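Local atomic coordinates of putative P450-like enzyme (PDB entry 5Z9J), a protein that probably acts as a heme-dependent cytochrome P450 monooxygenase in bacterial secondary metabolism, with iron protoporphyrin IX bound in its core. Residues Met102-Leu114 and Glu128-Leu141. Numbering follows the deposited sequence.
Sequences MESRVHGIIHELL and EFAAPLPLIMISDL
L133 and L113 interlock as knobs into holes where helix 96-116 packs on helix 132-142 and the residues just before it, in the cytochrome P450 fold. L133 sits among V106, I109, I110 and L113. L113 fills the hollow formed by F129, P132, L133 and I136. The segments 102-114 and 132-141 run roughly antiparallel, at 139°, with axes 10.2 Å apart. CG of L133 is anti to its backbone N (chi1 170°), which carries the methyls up to segment 102-114. Its CD1 packs on I109 CG2 at 3.5 Å and also touches I110 CG1; CD2 lies 3.6 Å from I110 CG1.

F129 closes one end. I110 CG2 meets its ring at the edge, in plane, 3.7 Å from F129 CZ. L113 CB lies near the ring plane too, while L114 CD2 approaches F129 CD1 obliquely at 3.6 Å. Replacing F129 by an alanine would remove the ring, and the gap beside I110, L113 and L114 would probably let their side chains shift.

At the other end M102 and M137 lie alongside each other, pointing opposite ways. The chain of M137 is bent at chi2 and chi3, and its CE comes to 3.7 Å from M102 SD.

No hydrogen bond joins the segments. R105 NH1 packs on D140 CB at 3.4 Å. D140 OD2 stands over the guanidinium centre, well out of its plane, too far for a salt bridge. D140 OD1 instead forms a salt bridge with R149.

Further out, helix 350-367 touches F129 and M137, and helix 240-255 touches L133. The heme touches I138, one residue past M137. Within helix 132-142, L135 O accepts S139 OG at 2.6 Å and S139 N from opposite faces of its carbonyl plane.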
# COMPACT_ATOMS: atom_id res chain seq x y z
N MET A 102 -17.29 9.94 1.60
CA MET A 102 -16.18 9.39 2.38
C MET A 102 -15.56 10.44 3.30
O MET A 102 -15.39 10.19 4.49
CB MET A 102 -15.11 8.79 1.45
CG MET A 102 -15.36 7.35 1.04
SD MET A 102 -16.04 6.34 2.39
CE MET A 102 -17.81 6.46 2.11
N GLU A 103 -15.27 11.62 2.77
CA GLU A 103 -14.65 12.62 3.64
C GLU A 103 -15.67 13.10 4.67
O GLU A 103 -15.29 13.54 5.76
CB GLU A 103 -14.07 13.79 2.85
CG GLU A 103 -13.38 14.83 3.76
CD GLU A 103 -12.85 16.07 3.02
OE1 GLU A 103 -13.04 16.18 1.79
OE2 GLU A 103 -12.22 16.93 3.68
N SER A 104 -16.96 13.00 4.38
CA SER A 104 -17.92 13.40 5.39
C SER A 104 -17.89 12.40 6.54
O SER A 104 -18.22 12.76 7.65
CB SER A 104 -19.34 13.54 4.83
OG SER A 104 -20.03 12.30 4.74
N ARG A 105 -17.49 11.16 6.28
CA ARG A 105 -17.58 10.12 7.31
C ARG A 105 -16.32 9.90 8.14
O ARG A 105 -16.40 9.37 9.27
CB ARG A 105 -17.95 8.77 6.66
CG ARG A 105 -19.31 8.71 5.99
CD ARG A 105 -19.45 7.40 5.23
NE ARG A 105 -20.53 6.53 5.69
CZ ARG A 105 -20.86 5.39 5.09
NH1 ARG A 105 -20.19 4.98 4.01
NH2 ARG A 105 -21.86 4.64 5.55
N VAL A 106 -15.17 10.30 7.58
CA VAL A 106 -13.90 9.94 8.15
C VAL A 106 -13.72 10.52 9.56
O VAL A 106 -13.16 9.88 10.42
CB VAL A 106 -12.72 10.36 7.22
CG1 VAL A 106 -12.62 11.86 7.08
CG2 VAL A 106 -11.40 9.75 7.69
N HIS A 107 -14.22 11.72 9.79
CA HIS A 107 -13.99 12.36 11.08
C HIS A 107 -14.84 11.67 12.13
O HIS A 107 -14.43 11.55 13.30
CB HIS A 107 -14.26 13.87 10.99
CG HIS A 107 -13.20 14.60 10.21
ND1 HIS A 107 -12.13 15.23 10.80
CD2 HIS A 107 -13.03 14.74 8.87
CE1 HIS A 107 -11.36 15.75 9.86
NE2 HIS A 107 -11.88 15.47 8.68
N GLY A 108 -16.02 11.24 11.70
CA GLY A 108 -16.91 10.49 12.57
C GLY A 108 -16.26 9.19 12.98
O GLY A 108 -16.25 8.84 14.16
N ILE A 109 -15.64 8.49 12.03
CA ILE A 109 -15.01 7.20 12.30
C ILE A 109 -13.83 7.32 13.24
O ILE A 109 -13.67 6.50 14.17
CB ILE A 109 -14.50 6.52 11.01
CG1 ILE A 109 -15.67 6.28 10.06
CG2 ILE A 109 -13.80 5.22 11.33
CD1 ILE A 109 -16.84 5.54 10.76
N ILE A 110 -13.04 8.36 12.99
CA ILE A 110 -11.87 8.64 13.80
C ILE A 110 -12.20 8.95 15.25
O ILE A 110 -11.60 8.38 16.16
CB ILE A 110 -11.09 9.81 13.21
CG1 ILE A 110 -10.40 9.38 11.93
CG2 ILE A 110 -10.06 10.33 14.21
CD1 ILE A 110 -9.88 10.56 11.11
N HIS A 111 -13.15 9.84 15.45
CA HIS A 111 -13.56 10.20 16.80
C HIS A 111 -14.11 9.00 17.54
O HIS A 111 -13.88 8.85 18.73
CB HIS A 111 -14.60 11.31 16.78
CG HIS A 111 -14.02 12.65 16.51
ND1 HIS A 111 -13.14 13.26 17.37
CD2 HIS A 111 -14.16 13.49 15.46
CE1 HIS A 111 -12.78 14.43 16.87
NE2 HIS A 111 -13.38 14.59 15.71
N GLU A 112 -14.81 8.16 16.80
CA GLU A 112 -15.39 6.92 17.32
C GLU A 112 -14.31 5.94 17.76
O GLU A 112 -14.41 5.31 18.80
CB GLU A 112 -16.26 6.31 16.25
CG GLU A 112 -17.41 5.52 16.72
CD GLU A 112 -18.21 4.99 15.55
OE1 GLU A 112 -18.68 5.81 14.72
OE2 GLU A 112 -18.37 3.75 15.44
N LEU A 113 -13.27 5.82 16.95
CA LEU A 113 -12.13 5.01 17.33
C LEU A 113 -11.47 5.53 18.61
O LEU A 113 -11.14 4.75 19.51
CB LEU A 113 -11.13 4.94 16.18
CG LEU A 113 -11.58 4.04 15.02
CD1 LEU A 113 -10.61 4.16 13.86
CD2 LEU A 113 -11.69 2.59 15.47
N LEU A 114 -11.23 6.84 18.68
CA LEU A 114 -10.50 7.34 19.83
C LEU A 114 -11.37 7.31 21.08
O LEU A 114 -10.88 7.06 22.19
CB LEU A 114 -10.00 8.76 19.56
CG LEU A 114 -8.95 8.65 18.46
CD1 LEU A 114 -8.43 10.03 17.97
CD2 LEU A 114 -7.80 7.68 18.83
N GLU A 128 -5.20 -0.17 17.60
CA GLU A 128 -6.39 0.52 18.09
C GLU A 128 -6.89 1.56 17.09
O GLU A 128 -8.04 1.96 17.13
CB GLU A 128 -6.12 1.22 19.43
CG GLU A 128 -5.60 0.36 20.52
CD GLU A 128 -6.64 -0.60 21.08
OE1 GLU A 128 -7.84 -0.28 21.15
OE2 GLU A 128 -6.20 -1.71 21.46
N PHE A 129 -6.00 2.08 16.26
CA PHE A 129 -6.40 3.26 15.51
C PHE A 129 -5.99 3.21 14.08
O PHE A 129 -6.84 3.32 13.20
CB PHE A 129 -5.84 4.51 16.18
CG PHE A 129 -6.26 5.79 15.53
CD1 PHE A 129 -7.58 6.21 15.60
CD2 PHE A 129 -5.34 6.59 14.88
CE1 PHE A 129 -7.99 7.39 15.02
CE2 PHE A 129 -5.75 7.78 14.29
CZ PHE A 129 -7.09 8.18 14.36
N ALA A 130 -4.67 3.09 13.84
CA ALA A 130 -4.19 3.30 12.52
C ALA A 130 -4.64 2.22 11.55
O ALA A 130 -4.85 2.56 10.37
CB ALA A 130 -2.62 3.42 12.51
N ALA A 131 -4.77 0.96 11.98
CA ALA A 131 -5.23 -0.10 11.08
C ALA A 131 -6.72 -0.12 10.94
O ALA A 131 -7.20 -0.24 9.80
CB ALA A 131 -4.78 -1.49 11.53
N PRO A 132 -7.47 -0.04 12.05
CA PRO A 132 -8.91 -0.08 11.81
C PRO A 132 -9.49 1.01 10.92
O PRO A 132 -10.50 0.68 10.22
CB PRO A 132 -9.49 0.06 13.22
CG PRO A 132 -8.46 -0.36 14.11
CD PRO A 132 -7.16 -0.15 13.49
N LEU A 133 -8.95 2.23 10.94
CA LEU A 133 -9.54 3.36 10.22
C LEU A 133 -9.59 3.16 8.69
O LEU A 133 -10.70 3.14 8.12
CB LEU A 133 -8.82 4.69 10.58
CG LEU A 133 -9.23 5.87 9.70
CD1 LEU A 133 -10.74 6.22 9.92
CD2 LEU A 133 -8.38 7.09 9.98
N PRO A 134 -8.44 2.89 8.02
CA PRO A 134 -8.49 2.66 6.56
C PRO A 134 -9.25 1.41 6.19
O PRO A 134 -9.86 1.37 5.13
CB PRO A 134 -7.02 2.51 6.18
CG PRO A 134 -6.32 2.19 7.46
CD PRO A 134 -7.05 2.83 8.52
N LEU A 135 -9.24 0.41 7.05
CA LEU A 135 -10.04 -0.77 6.81
C LEU A 135 -11.54 -0.41 6.83
O LEU A 135 -12.31 -0.85 5.98
CB LEU A 135 -9.75 -1.85 7.85
CG LEU A 135 -10.67 -3.07 7.56
CD1 LEU A 135 -10.42 -3.56 6.12
CD2 LEU A 135 -10.55 -4.19 8.55
N ILE A 136 -11.96 0.33 7.84
CA ILE A 136 -13.35 0.74 7.95
C ILE A 136 -13.80 1.60 6.75
O ILE A 136 -14.90 1.39 6.20
CB ILE A 136 -13.61 1.48 9.26
CG1 ILE A 136 -13.51 0.52 10.44
CG2 ILE A 136 -15.01 2.11 9.26
CD1 ILE A 136 -13.54 1.21 11.80
N MET A 137 -12.95 2.53 6.33
CA MET A 137 -13.23 3.44 5.22
C MET A 137 -13.46 2.70 3.93
O MET A 137 -14.32 3.08 3.13
CB MET A 137 -12.09 4.45 5.03
CG MET A 137 -12.00 5.52 6.10
SD MET A 137 -13.46 6.59 6.21
CE MET A 137 -13.38 7.55 4.70
N ILE A 138 -12.63 1.70 3.67
CA ILE A 138 -12.76 0.95 2.43
C ILE A 138 -13.98 0.04 2.53
O ILE A 138 -14.66 -0.15 1.58
CB ILE A 138 -11.53 0.14 2.09
CG1 ILE A 138 -10.31 1.09 1.94
CG2 ILE A 138 -11.71 -0.52 0.75
CD1 ILE A 138 -9.03 0.33 1.71
N SER A 139 -14.22 -0.51 3.71
CA SER A 139 -15.37 -1.42 3.89
C SER A 139 -16.65 -0.65 3.62
O SER A 139 -17.47 -1.11 2.83
CB SER A 139 -15.34 -2.01 5.29
OG SER A 139 -14.11 -2.70 5.51
N ASP A 140 -16.77 0.55 4.16
CA ASP A 140 -17.94 1.38 3.93
C ASP A 140 -18.02 1.77 2.46
O ASP A 140 -19.09 1.71 1.87
CB ASP A 140 -17.87 2.66 4.76
CG ASP A 140 -18.04 2.41 6.22
OD1 ASP A 140 -18.44 1.29 6.56
OD2 ASP A 140 -17.75 3.32 7.02
N LEU A 141 -16.89 2.07 1.83
CA LEU A 141 -16.95 2.46 0.43
C LEU A 141 -17.51 1.32 -0.44
O LEU A 141 -18.34 1.54 -1.34
CB LEU A 141 -15.58 2.89 -0.06
CG LEU A 141 -15.53 3.11 -1.57
CD1 LEU A 141 -16.60 4.11 -1.98
CD2 LEU A 141 -14.17 3.58 -1.98